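PDB 4LZK: PixA inclusion body protein from Burkholderia cenocepacia, which is of unknown function but belongs to the PixA family of bacterial inclusion body proteins, built here as a two-sheet beta fold in an assembly of six chains. Local coordinates for residues Ala163-Ser168 / Lys172-Tyr177; Arg33-Pro38 / Thr46-Thr51; Leu53-Gly58 / Phe178-Gln183; Leu40-Pro45 / Leu98-Gln103. All blocks are in the same frame, centred on the assembly; numbering follows the deposited sequence.

Contact 1 (Ala163-Ser168 / Lys172-Tyr177); sequences ALYTRS and KSLFGY
Over one face of the Tyr-165 ring lies CD1 of Leu-174, near the rim, while Ser-173 C sits at the ring edge. The same Leu-174 methyl also rests over a face of Tyr-177; with CG anti to the backbone N (chi1 -178°) and the second torsion at 68°, CD1 comes to lie between the rings. Ala-163 CB adds to the same face of the sheet, 3.7 Å from Tyr-177 CE1. The antiparallel ladder holds a classic beta bulge: Leu-164 O accepts from Phe-175 N at 2.8 Å and, weakly, from Gly-176 N at 3.4 Å, while Leu-164 N gives Gly-176 O a nearly straight bond (176°). Thr-166 N donates to Ser-173 O and Ser-173 N to Thr-166 O, both at 2.8 Å. On the opposite face, a water joins Thr-166 OG1 to Ser-173 OG. This is the turn end of the hairpin of strands 154-167 and 172-186; helix 28-34 packs against Leu-164, Thr-166 and Phe-175, and strand 96-105 pairs with the other edge of 154-167.

Contact 2 (Arg33-Pro38 / Thr46-Thr51); sequences RSHPNP and TSIPST
The imidazole of His-35 fits against the backbone and side chains of Thr-46 to Pro-49, the more extensively packed part of the contact. Ile-48 CG2 stands over one ring face in a CH-pi contact, 4.3 Å from the centroid of the His-35 ring and 21° off its normal. At the ring edge, His-35 CE1 meets Pro-49 CD at 4.1 Å; His-35 CD2 also touches Thr-46 CG2, which comes at the ring obliquely, at 3.9 Å. With CG anti to the carbonyl carbon (chi1 -62°), the ring extends across to the second segment. Pro-38 makes a smaller contact through a single side-chain atom pair, CB 3.9 Å from Thr-46 OG1, and Pro-36 and Asn-37 lie exposed to solvent. Thr-46 OG1 is hydrogen-bonded to Ser-39 N, tying the strand to the connecting loop, and Phe-178 packs against Pro-38, Thr-46 and Ile-48. No hydrogen bond joins the segments, which suggests that methyl, methylene and ring contacts carry the join between the residue that follows helix 28-34 and the 46-49 run.

Contact 3 (Leu53-Gly58 / Phe178-Gln183); sequences LFMLNG and FFWVWQ
A selenium atom wedged between two tryptophans sets this contact apart: Met-55, present in the crystal as selenomethionine, turns SE to the edge of one indole and the face of the next. Met-55 SE approaches Trp-180 near the ring plane, 3.4 Å from Trp-180 NE1, and stands 3.9 Å from the centroid of the five-membered ring of Trp-182. Both are Met-aromatic contacts. The bend at the end of the Met-55 chain (chi3 82°) lays its CE methyl over Trp-182 in a CH-pi contact, 3.7 Å from the centroid of its five-membered ring. Within this chain strand 53-57 is an outermost strand of one mixed sheet and strand 172-186 belongs to the other, so these side chains fill the space between two sheets packed face to face. The short strand segments cross at -44° with axes 10.2 Å apart, a spacing bridged wholly by side chains. Leu-53 supplies the rest of the packing: its CD1 makes a CH-pi contact over the face of Trp-180, 3.5 Å from Trp-180 CE2, and its CD2 comes within 3.6 Å of Trp-180 CG. All four residues are buried. The polar end of Trp-182 is satisfied by its own sheet, NE1 being hydrogen-bonded to Thr-160 OG1 on strand 154-167. Ile-22, Ala-24 and Ile-26 of strand 19-26 add further apolar surface around Met-55, Trp-180 and Leu-53.

Contact 4 (Leu40-Pro45 / Leu98-Gln103); sequences LNAQNP and LIYHVQ
This is a loop-to-sheet contact built on one side-chain-to-backbone hydrogen bond: the hydroxyl of Tyr-100, on strand 96-105, reaches the turn that leads from helix 28-34 to strand 46-47. Tyr-100 OH donates to Ala-42 O at 2.6 Å, arriving in the carbonyl plane on a lone pair. The oxygen also lies near the tyrosine ring plane, at its edge. CG of Tyr-100 sits between the backbone N and the carbonyl carbon (chi1 63°), from where the ring projects to the loop. Ala-42 CB packs beside the bond, 3.9 Å from Tyr-100 CZ, and Pro-45 CB closes in on Tyr-100 OH at 3.7 Å, so carbon atoms of the loop approach the hydroxyl from two directions. The loop contains a type I beta turn from Asn-41 to Asn-44, closed by Asn-44 N to Asn-41 O at 2.7 Å and reinforced by an Asx turn in which Asn-41 OD1 accepts from Gln-43 N at 2.9 Å. These internal bonds probably help fix the direction of the Ala-42 carbonyl. On the strand, Tyr-100 and His-101 both face Ser-161 in a classic beta bulge. Pro-45 rests on Phe-179 of strand 172-186, and Asn-12 of the fourth subunit packs against Pro-45.

How the contacts relate
Strand 172-186 runs through the set: contacts 1 and 3 both use it, contact 2 adjoins it through strand 46-47, and contact 4 reaches the same sheet by strand 96-105. The centres lie 13 to 19 Å apart, contacts 1 and 3 being the most distant pair. Along the chain, contact 2 closes before contacts 1 and 3 open, contact 4 interleaves with contacts 2 and 3 and closes before contact 1, and contact 1 falls within the long span of contact 3. Probable backbone hydrogen bonds link Thr-46 to Tyr-177 and Phe-179. The example suggests how one long strand can tie hairpin, surface loop and core together; contacts 2, 3 and 4 also touch the fourth subunit.

Contact 1 (Ala163-Ser168 / Lys172-Tyr177)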
loop_
_atom_site.group_PDB
_atom_site.type_symbol
_atom_site.label_atom_id
_atom_site.label_comp_id
_atom_site.label_asym_id
_atom_site.label_seq_id
_atom_site.Cartn_x
_atom_site.Cartn_y
_atom_site.Cartn_z
ATOM N N ALA C 163 1.850 -25.491 13.291
ATOM C CA ALA C 163 1.740 -26.818 12.647
ATOM C C ALA C 163 0.773 -26.692 11.511
ATOM O O ALA C 163 -0.296 -26.072 11.645
ATOM C CB ALA C 163 1.234 -27.854 13.641
ATOM N N LEU C 164 1.146 -27.232 10.357
ATOM C CA LEU C 164 0.263 -27.294 9.226
ATOM C C LEU C 164 -0.309 -28.744 9.117
ATOM O O LEU C 164 0.442 -29.735 8.928
ATOM C CB LEU C 164 1.037 -26.881 7.999
ATOM C CG LEU C 164 0.263 -26.402 6.817
ATOM C CD1 LEU C 164 1.171 -25.908 5.757
ATOM C CD2 LEU C 164 -0.610 -27.463 6.238
ATOM N N TYR C 165 -1.622 -28.861 9.235
ATOM C CA TYR C 165 -2.262 -30.199 9.120
ATOM C C TYR C 165 -3.009 -30.258 7.820
ATOM O O TYR C 165 -3.546 -29.223 7.367
ATOM C CB TYR C 165 -3.208 -30.479 10.282
ATOM C CG TYR C 165 -2.544 -30.701 11.555
ATOM C CD1 TYR C 165 -2.067 -31.955 11.934
ATOM C CD2 TYR C 165 -2.342 -29.637 12.417
ATOM C CE1 TYR C 165 -1.428 -32.130 13.138
ATOM C CE2 TYR C 165 -1.735 -29.803 13.594
ATOM C CZ TYR C 165 -1.240 -31.040 13.944
ATOM O OH TYR C 165 -0.597 -31.127 15.142
ATOM N N THR C 166 -3.010 -31.417 7.138
ATOM C CA THR C 166 -3.869 -31.472 5.985
ATOM C C THR C 166 -5.100 -32.312 6.296
ATOM O O THR C 166 -5.081 -33.138 7.186
ATOM C CB THR C 166 -3.213 -32.045 4.694
ATOM O OG1 THR C 166 -2.493 -33.253 4.995
ATOM C CG2 THR C 166 -2.321 -31.011 4.047
ATOM N N ARG C 167 -6.147 -32.055 5.542
ATOM C CA ARG C 167 -7.439 -32.780 5.664
ATOM C C ARG C 167 -7.402 -33.870 4.665
ATOM O O ARG C 167 -7.304 -33.596 3.466
ATOM C CB ARG C 167 -8.642 -31.891 5.273
ATOM C CG ARG C 167 -9.980 -32.620 5.405
ATOM C CD ARG C 167 -11.109 -32.006 4.597
ATOM N NE ARG C 167 -12.410 -32.598 4.950
ATOM C CZ ARG C 167 -13.263 -32.090 5.845
ATOM N NH1 ARG C 167 -12.979 -30.928 6.448
ATOM N NH2 ARG C 167 -14.427 -32.709 6.104
ATOM N N SER C 168 -7.442 -35.096 5.135
ATOM C CA SER C 168 -7.311 -36.262 4.246
ATOM C C SER C 168 -8.653 -36.872 3.952
ATOM O O SER C 168 -8.984 -36.964 2.785
ATOM C CB SER C 168 -6.385 -37.330 4.825
ATOM O OG SER C 168 -6.491 -38.503 4.031
ATOM N N LYS C 172 -7.439 -35.130 9.999
ATOM C CA LYS C 172 -6.198 -34.331 9.887
ATOM C C LYS C 172 -4.951 -35.209 9.894
ATOM O O LYS C 172 -4.924 -36.187 10.570
ATOM C CB LYS C 172 -6.079 -33.320 11.044
ATOM C CG LYS C 172 -7.349 -32.562 11.353
ATOM C CD LYS C 172 -7.213 -31.064 11.102
ATOM C CE LYS C 172 -8.220 -30.265 11.933
ATOM N NZ LYS C 172 -8.179 -30.567 13.399
ATOM N N SER C 173 -3.919 -34.835 9.125
ATOM C CA SER C 173 -2.584 -35.476 9.158
ATOM C C SER C 173 -1.519 -34.361 9.195
ATOM O O SER C 173 -1.625 -33.403 8.474
ATOM C CB SER C 173 -2.304 -36.329 7.894
ATOM O OG SER C 173 -3.477 -36.647 7.160
ATOM N N LEU C 174 -0.483 -34.522 9.970
ATOM C CA LEU C 174 0.616 -33.543 9.975
ATOM C C LEU C 174 1.349 -33.421 8.642
ATOM O O LEU C 174 1.883 -34.404 8.132
ATOM C CB LEU C 174 1.591 -33.848 11.069
ATOM C CG LEU C 174 2.767 -32.879 11.233
ATOM C CD1 LEU C 174 2.326 -31.493 11.736
ATOM C CD2 LEU C 174 3.814 -33.509 12.130
ATOM N N PHE C 175 1.371 -32.216 8.077
ATOM C CA PHE C 175 2.218 -31.985 6.943
ATOM C C PHE C 175 3.607 -31.525 7.387
ATOM O O PHE C 175 4.614 -32.010 6.862
ATOM C CB PHE C 175 1.593 -30.959 6.042
ATOM C CG PHE C 175 2.340 -30.714 4.754
ATOM C CD1 PHE C 175 2.179 -31.583 3.667
ATOM C CD2 PHE C 175 3.188 -29.619 4.599
ATOM C CE1 PHE C 175 2.828 -31.341 2.460
ATOM C CE2 PHE C 175 3.874 -29.400 3.402
ATOM C CZ PHE C 175 3.706 -30.280 2.343
ATOM N N GLY C 176 3.667 -30.519 8.276
ATOM C CA GLY C 176 4.933 -30.051 8.810
ATOM C C GLY C 176 4.848 -28.941 9.863
ATOM O O GLY C 176 3.758 -28.435 10.154
ATOM N N TYR C 177 6.001 -28.621 10.451
ATOM C CA TYR C 177 6.094 -27.530 11.397
ATOM C C TYR C 177 6.893 -26.390 10.781
ATOM O O TYR C 177 7.941 -26.602 10.201
ATOM C CB TYR C 177 6.694 -27.921 12.716
ATOM C CG TYR C 177 5.984 -29.033 13.425
ATOM C CD1 TYR C 177 4.874 -28.764 14.240
ATOM C CD2 TYR C 177 6.427 -30.375 13.293
ATOM C CE1 TYR C 177 4.187 -29.782 14.904
ATOM C CE2 TYR C 177 5.770 -31.400 13.959
ATOM C CZ TYR C 177 4.683 -31.115 14.778
ATOM O OH TYR C 177 4.061 -32.112 15.486
HETATM O O HOH W 1 -3.939 -35.428 4.328
HETATM O O HOH W 2 -3.783 -39.085 5.578
#

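Contact 2 (Arg33-Pro38 / Thr46-Thr51)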
loop_
_atom_site.group_PDB
_atom_site.type_symbol
_atom_site.label_atom_id
_atom_site.label_comp_id
_atom_site.label_asym_id
_atom_site.label_seq_id
_atom_site.Cartn_x
_atom_site.Cartn_y
_atom_site.Cartn_z
ATOM N N ARG C 33 3.147 -26.314 -1.693
ATOM C CA ARG C 33 3.862 -26.309 -2.982
ATOM C C ARG C 33 5.336 -25.906 -2.842
ATOM O O ARG C 33 6.211 -26.442 -3.502
ATOM C CB ARG C 33 3.214 -25.341 -3.996
ATOM C CG ARG C 33 1.865 -25.792 -4.538
ATOM C CD ARG C 33 1.412 -24.897 -5.681
ATOM N NE ARG C 33 1.223 -23.535 -5.212
ATOM C CZ ARG C 33 0.087 -23.012 -4.762
ATOM N NH1 ARG C 33 -1.021 -23.758 -4.676
ATOM N NH2 ARG C 33 0.077 -21.744 -4.387
ATOM N N SER C 34 5.614 -24.923 -2.030
ATOM C CA SER C 34 7.002 -24.436 -1.963
ATOM C C SER C 34 7.879 -25.179 -0.933
ATOM O O SER C 34 9.098 -25.055 -1.002
ATOM C CB SER C 34 7.029 -22.917 -1.742
ATOM O OG SER C 34 6.420 -22.638 -0.502
ATOM N N HIS C 35 7.267 -25.909 0.014
ATOM C CA HIS C 35 7.957 -26.664 1.048
ATOM C C HIS C 35 7.480 -28.064 1.154
ATOM O O HIS C 35 6.908 -28.446 2.181
ATOM C CB HIS C 35 7.817 -25.976 2.430
ATOM C CG HIS C 35 8.426 -24.623 2.449
ATOM N ND1 HIS C 35 7.731 -23.502 2.066
ATOM C CD2 HIS C 35 9.684 -24.222 2.711
ATOM C CE1 HIS C 35 8.528 -22.448 2.149
ATOM N NE2 HIS C 35 9.722 -22.855 2.537
ATOM N N PRO C 36 7.734 -28.863 0.122
ATOM C CA PRO C 36 7.103 -30.192 0.073
ATOM C C PRO C 36 7.699 -31.181 1.033
ATOM O O PRO C 36 7.091 -32.238 1.250
ATOM C CB PRO C 36 7.347 -30.667 -1.361
ATOM C CG PRO C 36 7.961 -29.499 -2.082
ATOM C CD PRO C 36 8.546 -28.592 -1.068
ATOM N N ASN C 37 8.905 -30.909 1.556
ATOM C CA ASN C 37 9.533 -31.844 2.525
ATOM C C ASN C 37 9.945 -31.114 3.799
ATOM O O ASN C 37 11.132 -30.885 4.022
ATOM C CB ASN C 37 10.753 -32.538 1.927
ATOM C CG ASN C 37 10.422 -33.316 0.681
ATOM O OD1 ASN C 37 9.639 -34.265 0.732
ATOM N ND2 ASN C 37 10.989 -32.903 -0.458
ATOM N N PRO C 38 8.964 -30.692 4.599
ATOM C CA PRO C 38 9.293 -29.781 5.700
ATOM C C PRO C 38 9.698 -30.562 6.942
ATOM O O PRO C 38 9.699 -31.768 6.922
ATOM C CB PRO C 38 7.956 -29.084 5.949
ATOM C CG PRO C 38 6.940 -30.168 5.673
ATOM C CD PRO C 38 7.522 -30.995 4.535
ATOM N N THR C 46 10.377 -25.433 10.136
ATOM C CA THR C 46 10.836 -24.965 8.846
ATOM C C THR C 46 10.500 -23.455 8.619
ATOM O O THR C 46 9.395 -23.036 8.723
ATOM C CB THR C 46 10.279 -25.805 7.718
ATOM O OG1 THR C 46 10.815 -27.153 7.806
ATOM C CG2 THR C 46 10.579 -25.208 6.383
ATOM N N SER C 47 11.550 -22.707 8.331
ATOM C CA SER C 47 11.456 -21.283 7.985
ATOM C C SER C 47 10.612 -21.072 6.748
ATOM O O SER C 47 10.845 -21.725 5.734
ATOM C CB SER C 47 12.872 -20.782 7.704
ATOM O OG SER C 47 12.770 -19.402 7.518
ATOM N N ILE C 48 9.656 -20.153 6.783
ATOM C CA ILE C 48 8.915 -19.716 5.619
ATOM C C ILE C 48 8.986 -18.215 5.480
ATOM O O ILE C 48 9.103 -17.492 6.478
ATOM C CB ILE C 48 7.416 -20.123 5.628
ATOM C CG1 ILE C 48 6.615 -19.268 6.626
ATOM C CG2 ILE C 48 7.280 -21.599 5.860
ATOM C CD1 ILE C 48 5.191 -19.659 6.848
ATOM N N PRO C 49 8.924 -17.707 4.230
ATOM C CA PRO C 49 8.957 -16.254 4.073
ATOM C C PRO C 49 7.689 -15.625 4.518
ATOM O O PRO C 49 6.650 -16.281 4.487
ATOM C CB PRO C 49 9.166 -16.077 2.555
ATOM C CG PRO C 49 8.544 -17.302 1.966
ATOM C CD PRO C 49 8.910 -18.405 2.941
ATOM N N SER C 50 7.715 -14.343 4.891
ATOM C CA SER C 50 6.502 -13.658 5.310
ATOM C C SER C 50 5.564 -13.433 4.123
ATOM O O SER C 50 4.427 -13.110 4.275
ATOM C CB SER C 50 6.860 -12.312 5.990
ATOM O OG SER C 50 7.569 -11.533 5.061
ATOM N N THR C 51 6.079 -13.674 2.946
ATOM C CA THR C 51 5.348 -13.616 1.702
ATOM C C THR C 51 4.194 -14.686 1.623
ATOM O O THR C 51 3.183 -14.555 0.878
ATOM C CB THR C 51 6.443 -13.843 0.639
ATOM O OG1 THR C 51 6.405 -12.822 -0.329
ATOM C CG2 THR C 51 6.390 -15.126 0.085
#

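Contact 3 (Leu53-Gly58 / Phe178-Gln183)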
loop_
_atom_site.group_PDB
_atom_site.type_symbol
_atom_site.label_atom_id
_atom_site.label_comp_id
_atom_site.label_asym_id
_atom_site.label_seq_id
_atom_site.Cartn_x
_atom_site.Cartn_y
_atom_site.Cartn_z
ATOM N N LEU C 53 2.080 -15.451 3.959
ATOM C CA LEU C 53 0.989 -15.259 4.839
ATOM C C LEU C 53 0.615 -13.803 4.888
ATOM O O LEU C 53 1.282 -12.980 4.283
ATOM C CB LEU C 53 1.318 -15.813 6.239
ATOM C CG LEU C 53 2.455 -15.044 6.955
ATOM C CD1 LEU C 53 1.974 -14.658 8.341
ATOM C CD2 LEU C 53 3.651 -15.941 7.044
ATOM N N PHE C 54 -0.439 -13.474 5.606
ATOM C CA PHE C 54 -0.909 -12.099 5.763
ATOM C C PHE C 54 -1.178 -11.893 7.280
ATOM O O PHE C 54 -1.616 -12.824 7.958
ATOM C CB PHE C 54 -2.191 -11.952 5.008
ATOM C CG PHE C 54 -2.123 -12.395 3.583
ATOM C CD1 PHE C 54 -1.592 -11.566 2.616
ATOM C CD2 PHE C 54 -2.606 -13.624 3.190
ATOM C CE1 PHE C 54 -1.544 -11.952 1.270
ATOM C CE2 PHE C 54 -2.564 -14.023 1.830
ATOM C CZ PHE C 54 -2.038 -13.176 0.883
HETATM N N MSE C 55 -0.943 -10.728 7.802
HETATM C CA MSE C 55 -1.237 -10.470 9.251
HETATM C C MSE C 55 -2.121 -9.227 9.312
HETATM O O MSE C 55 -1.886 -8.289 8.603
HETATM C CB MSE C 55 0.018 -10.245 10.042
HETATM C CG MSE C 55 0.768 -11.548 10.340
HETATM SE SE MSE C 55 2.361 -11.320 11.469
HETATM C CE MSE C 55 1.448 -11.300 13.141
ATOM N N LEU C 56 -3.162 -9.289 10.106
ATOM C CA LEU C 56 -4.130 -8.213 10.273
ATOM C C LEU C 56 -4.253 -7.902 11.751
ATOM O O LEU C 56 -4.064 -8.827 12.608
ATOM C CB LEU C 56 -5.446 -8.733 9.797
ATOM C CG LEU C 56 -5.440 -9.210 8.317
ATOM C CD1 LEU C 56 -6.788 -9.768 8.056
ATOM C CD2 LEU C 56 -5.078 -8.171 7.288
ATOM N N ASN C 57 -4.603 -6.676 12.081
ATOM C CA ASN C 57 -4.838 -6.314 13.451
ATOM C C ASN C 57 -5.955 -5.262 13.532
ATOM O O ASN C 57 -6.215 -4.513 12.594
ATOM C CB ASN C 57 -3.546 -5.798 14.149
ATOM C CG ASN C 57 -3.054 -4.537 13.538
ATOM O OD1 ASN C 57 -2.358 -4.586 12.548
ATOM N ND2 ASN C 57 -3.565 -3.373 14.024
ATOM N N GLY C 58 -6.677 -5.260 14.617
ATOM C CA GLY C 58 -7.745 -4.276 14.786
ATOM C C GLY C 58 -7.197 -2.903 15.098
ATOM O O GLY C 58 -6.068 -2.724 15.542
ATOM N N PHE C 178 6.378 -25.175 10.897
ATOM C CA PHE C 178 6.904 -24.055 10.190
ATOM C C PHE C 178 6.928 -22.827 11.095
ATOM O O PHE C 178 6.295 -22.833 12.113
ATOM C CB PHE C 178 5.991 -23.684 8.998
ATOM C CG PHE C 178 5.851 -24.742 7.969
ATOM C CD1 PHE C 178 6.708 -24.831 6.939
ATOM C CD2 PHE C 178 4.801 -25.636 8.027
ATOM C CE1 PHE C 178 6.564 -25.804 5.912
ATOM C CE2 PHE C 178 4.636 -26.602 7.040
ATOM C CZ PHE C 178 5.518 -26.694 5.970
ATOM N N PHE C 179 7.796 -21.820 10.771
ATOM C CA PHE C 179 7.741 -20.559 11.418
ATOM C C PHE C 179 8.017 -19.396 10.505
ATOM O O PHE C 179 8.723 -19.540 9.482
ATOM C CB PHE C 179 8.712 -20.510 12.587
ATOM C CG PHE C 179 10.146 -20.253 12.191
ATOM C CD1 PHE C 179 10.948 -21.290 11.805
ATOM C CD2 PHE C 179 10.714 -18.977 12.321
ATOM C CE1 PHE C 179 12.300 -21.064 11.453
ATOM C CE2 PHE C 179 12.039 -18.759 11.946
ATOM C CZ PHE C 179 12.842 -19.830 11.545
ATOM N N TRP C 180 7.466 -18.243 10.862
ATOM C CA TRP C 180 7.752 -17.015 10.139
ATOM C C TRP C 180 8.134 -15.933 11.153
ATOM O O TRP C 180 7.882 -16.076 12.389
ATOM C CB TRP C 180 6.582 -16.551 9.347
ATOM C CG TRP C 180 5.494 -15.792 10.100
ATOM C CD1 TRP C 180 5.407 -14.431 10.216
ATOM C CD2 TRP C 180 4.364 -16.313 10.791
ATOM N NE1 TRP C 180 4.320 -14.092 10.893
ATOM C CE2 TRP C 180 3.663 -15.203 11.337
ATOM C CE3 TRP C 180 3.868 -17.588 11.025
ATOM C CZ2 TRP C 180 2.480 -15.342 12.084
ATOM C CZ3 TRP C 180 2.710 -17.729 11.768
ATOM C CH2 TRP C 180 2.024 -16.620 12.304
ATOM N N VAL C 181 8.759 -14.873 10.670
ATOM C CA VAL C 181 9.172 -13.813 11.525
ATOM C C VAL C 181 8.416 -12.593 11.145
ATOM O O VAL C 181 8.255 -12.300 9.940
ATOM C CB VAL C 181 10.676 -13.584 11.362
ATOM C CG1 VAL C 181 11.186 -12.424 12.151
ATOM C CG2 VAL C 181 11.432 -14.852 11.699
ATOM N N TRP C 182 7.960 -11.845 12.144
ATOM C CA TRP C 182 7.265 -10.614 11.943
ATOM C C TRP C 182 7.875 -9.563 12.838
ATOM O O TRP C 182 8.684 -9.891 13.704
ATOM C CB TRP C 182 5.768 -10.814 12.169
ATOM C CG TRP C 182 5.307 -11.427 13.419
ATOM C CD1 TRP C 182 5.320 -12.731 13.757
ATOM C CD2 TRP C 182 4.640 -10.737 14.509
ATOM N NE1 TRP C 182 4.775 -12.920 15.023
ATOM C CE2 TRP C 182 4.319 -11.727 15.498
ATOM C CE3 TRP C 182 4.303 -9.402 14.749
ATOM C CZ2 TRP C 182 3.722 -11.420 16.682
ATOM C CZ3 TRP C 182 3.695 -9.079 15.927
ATOM C CH2 TRP C 182 3.404 -10.094 16.907
ATOM N N GLN C 183 7.481 -8.322 12.675
ATOM C CA GLN C 183 8.163 -7.197 13.314
ATOM C C GLN C 183 7.157 -6.272 14.007
ATOM O O GLN C 183 6.036 -6.030 13.522
ATOM C CB GLN C 183 8.965 -6.358 12.258
ATOM C CG GLN C 183 9.821 -7.197 11.352
ATOM C CD GLN C 183 10.451 -6.421 10.183
ATOM O OE1 GLN C 183 9.810 -5.588 9.566
ATOM N NE2 GLN C 183 11.713 -6.725 9.889
#

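Contact 4 (Leu40-Pro45 / Leu98-Gln103)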
loop_
_atom_site.group_PDB
_atom_site.type_symbol
_atom_site.label_atom_id
_atom_site.label_comp_id
_atom_site.label_asym_id
_atom_site.label_seq_id
_atom_site.Cartn_x
_atom_site.Cartn_y
_atom_site.Cartn_z
ATOM N N LEU C 40 9.351 -32.391 10.474
ATOM C CA LEU C 40 8.306 -32.983 11.263
ATOM C C LEU C 40 8.715 -33.029 12.700
ATOM O O LEU C 40 8.137 -33.770 13.461
ATOM C CB LEU C 40 7.911 -34.365 10.763
ATOM C CG LEU C 40 7.698 -34.448 9.265
ATOM C CD1 LEU C 40 7.735 -35.924 8.806
ATOM C CD2 LEU C 40 6.412 -33.740 8.828
ATOM N N ASN C 41 9.724 -32.245 13.067
ATOM C CA ASN C 41 10.093 -32.028 14.433
ATOM C C ASN C 41 9.695 -30.587 14.934
ATOM O O ASN C 41 10.283 -29.593 14.537
ATOM C CB ASN C 41 11.579 -32.196 14.533
ATOM C CG ASN C 41 12.105 -31.872 15.899
ATOM O OD1 ASN C 41 11.351 -31.621 16.839
ATOM N ND2 ASN C 41 13.395 -31.779 15.998
ATOM N N ALA C 42 8.737 -30.516 15.810
ATOM C CA ALA C 42 8.186 -29.220 16.251
ATOM C C ALA C 42 9.170 -28.388 16.997
ATOM O O ALA C 42 8.981 -27.165 17.173
ATOM C CB ALA C 42 6.959 -29.461 17.087
ATOM N N GLN C 43 10.263 -28.985 17.445
ATOM C CA GLN C 43 11.290 -28.182 18.092
ATOM C C GLN C 43 12.214 -27.591 17.068
ATOM O O GLN C 43 13.089 -26.796 17.400
ATOM C CB GLN C 43 12.100 -29.001 19.102
ATOM C CG GLN C 43 11.248 -29.656 20.173
ATOM C CD GLN C 43 12.081 -30.499 21.130
ATOM O OE1 GLN C 43 11.722 -31.647 21.475
ATOM N NE2 GLN C 43 13.223 -29.945 21.547
ATOM N N ASN C 44 12.047 -27.977 15.815
ATOM C CA ASN C 44 12.892 -27.472 14.764
ATOM C C ASN C 44 12.074 -27.105 13.538
ATOM O O ASN C 44 12.221 -27.740 12.459
ATOM C CB ASN C 44 13.869 -28.566 14.345
ATOM C CG ASN C 44 15.282 -28.094 14.391
ATOM O OD1 ASN C 44 15.880 -28.034 15.478
ATOM N ND2 ASN C 44 15.836 -27.722 13.235
ATOM N N PRO C 45 11.279 -26.021 13.628
ATOM C CA PRO C 45 10.355 -25.730 12.525
ATOM C C PRO C 45 11.022 -25.188 11.278
ATOM O O PRO C 45 12.103 -24.603 11.357
ATOM C CB PRO C 45 9.390 -24.670 13.153
ATOM C CG PRO C 45 10.289 -23.970 14.150
ATOM C CD PRO C 45 11.063 -25.132 14.773
ATOM N N LEU C 98 -2.098 -24.153 12.757
ATOM C CA LEU C 98 -2.310 -23.964 14.197
ATOM C C LEU C 98 -1.005 -23.533 14.858
ATOM O O LEU C 98 -0.057 -24.270 14.909
ATOM C CB LEU C 98 -2.781 -25.259 14.793
ATOM C CG LEU C 98 -4.109 -25.738 14.199
ATOM C CD1 LEU C 98 -4.379 -27.107 14.752
ATOM C CD2 LEU C 98 -5.229 -24.828 14.587
ATOM N N ILE C 99 -1.006 -22.332 15.399
ATOM C CA ILE C 99 0.129 -21.795 16.119
ATOM C C ILE C 99 0.373 -22.602 17.430
ATOM O O ILE C 99 -0.575 -22.901 18.134
ATOM C CB ILE C 99 -0.114 -20.325 16.485
ATOM C CG1 ILE C 99 -0.220 -19.443 15.236
ATOM C CG2 ILE C 99 1.009 -19.790 17.331
ATOM C CD1 ILE C 99 -0.701 -18.052 15.586
ATOM N N TYR C 100 1.621 -22.898 17.732
ATOM C CA TYR C 100 1.963 -23.551 19.004
ATOM C C TYR C 100 3.014 -22.818 19.771
ATOM O O TYR C 100 3.220 -23.054 20.945
ATOM C CB TYR C 100 2.403 -24.998 18.792
ATOM C CG TYR C 100 3.642 -25.214 17.980
ATOM C CD1 TYR C 100 3.573 -25.326 16.586
ATOM C CD2 TYR C 100 4.876 -25.370 18.576
ATOM C CE1 TYR C 100 4.707 -25.593 15.852
ATOM C CE2 TYR C 100 6.032 -25.635 17.853
ATOM C CZ TYR C 100 5.953 -25.732 16.467
ATOM O OH TYR C 100 7.133 -25.954 15.755
ATOM N N HIS C 101 3.611 -21.819 19.179
ATOM C CA HIS C 101 4.615 -21.050 19.922
ATOM C C HIS C 101 4.955 -19.670 19.378
ATOM O O HIS C 101 4.928 -19.458 18.174
ATOM C CB HIS C 101 5.912 -21.834 19.901
ATOM C CG HIS C 101 6.857 -21.390 20.940
ATOM N ND1 HIS C 101 8.198 -21.129 20.683
ATOM C CD2 HIS C 101 6.643 -21.074 22.241
ATOM C CE1 HIS C 101 8.774 -20.721 21.801
ATOM N NE2 HIS C 101 7.853 -20.649 22.747
ATOM N N VAL C 102 5.267 -18.720 20.261
ATOM C CA VAL C 102 5.785 -17.413 19.846
ATOM C C VAL C 102 7.011 -17.100 20.671
ATOM O O VAL C 102 7.024 -17.346 21.897
ATOM C CB VAL C 102 4.728 -16.282 20.034
ATOM C CG1 VAL C 102 5.272 -14.978 19.624
ATOM C CG2 VAL C 102 3.448 -16.575 19.342
ATOM N N GLN C 103 8.048 -16.579 20.047
ATOM C CA GLN C 103 9.281 -16.201 20.727
ATOM C C GLN C 103 9.997 -15.043 20.130
ATOM O O GLN C 103 9.768 -14.655 18.955
ATOM C CB GLN C 103 10.222 -17.382 20.790
ATOM C CG GLN C 103 10.894 -17.816 19.545
ATOM C CD GLN C 103 11.441 -19.221 19.724
ATOM O OE1 GLN C 103 10.684 -20.175 19.641
ATOM N NE2 GLN C 103 12.750 -19.343 19.962
#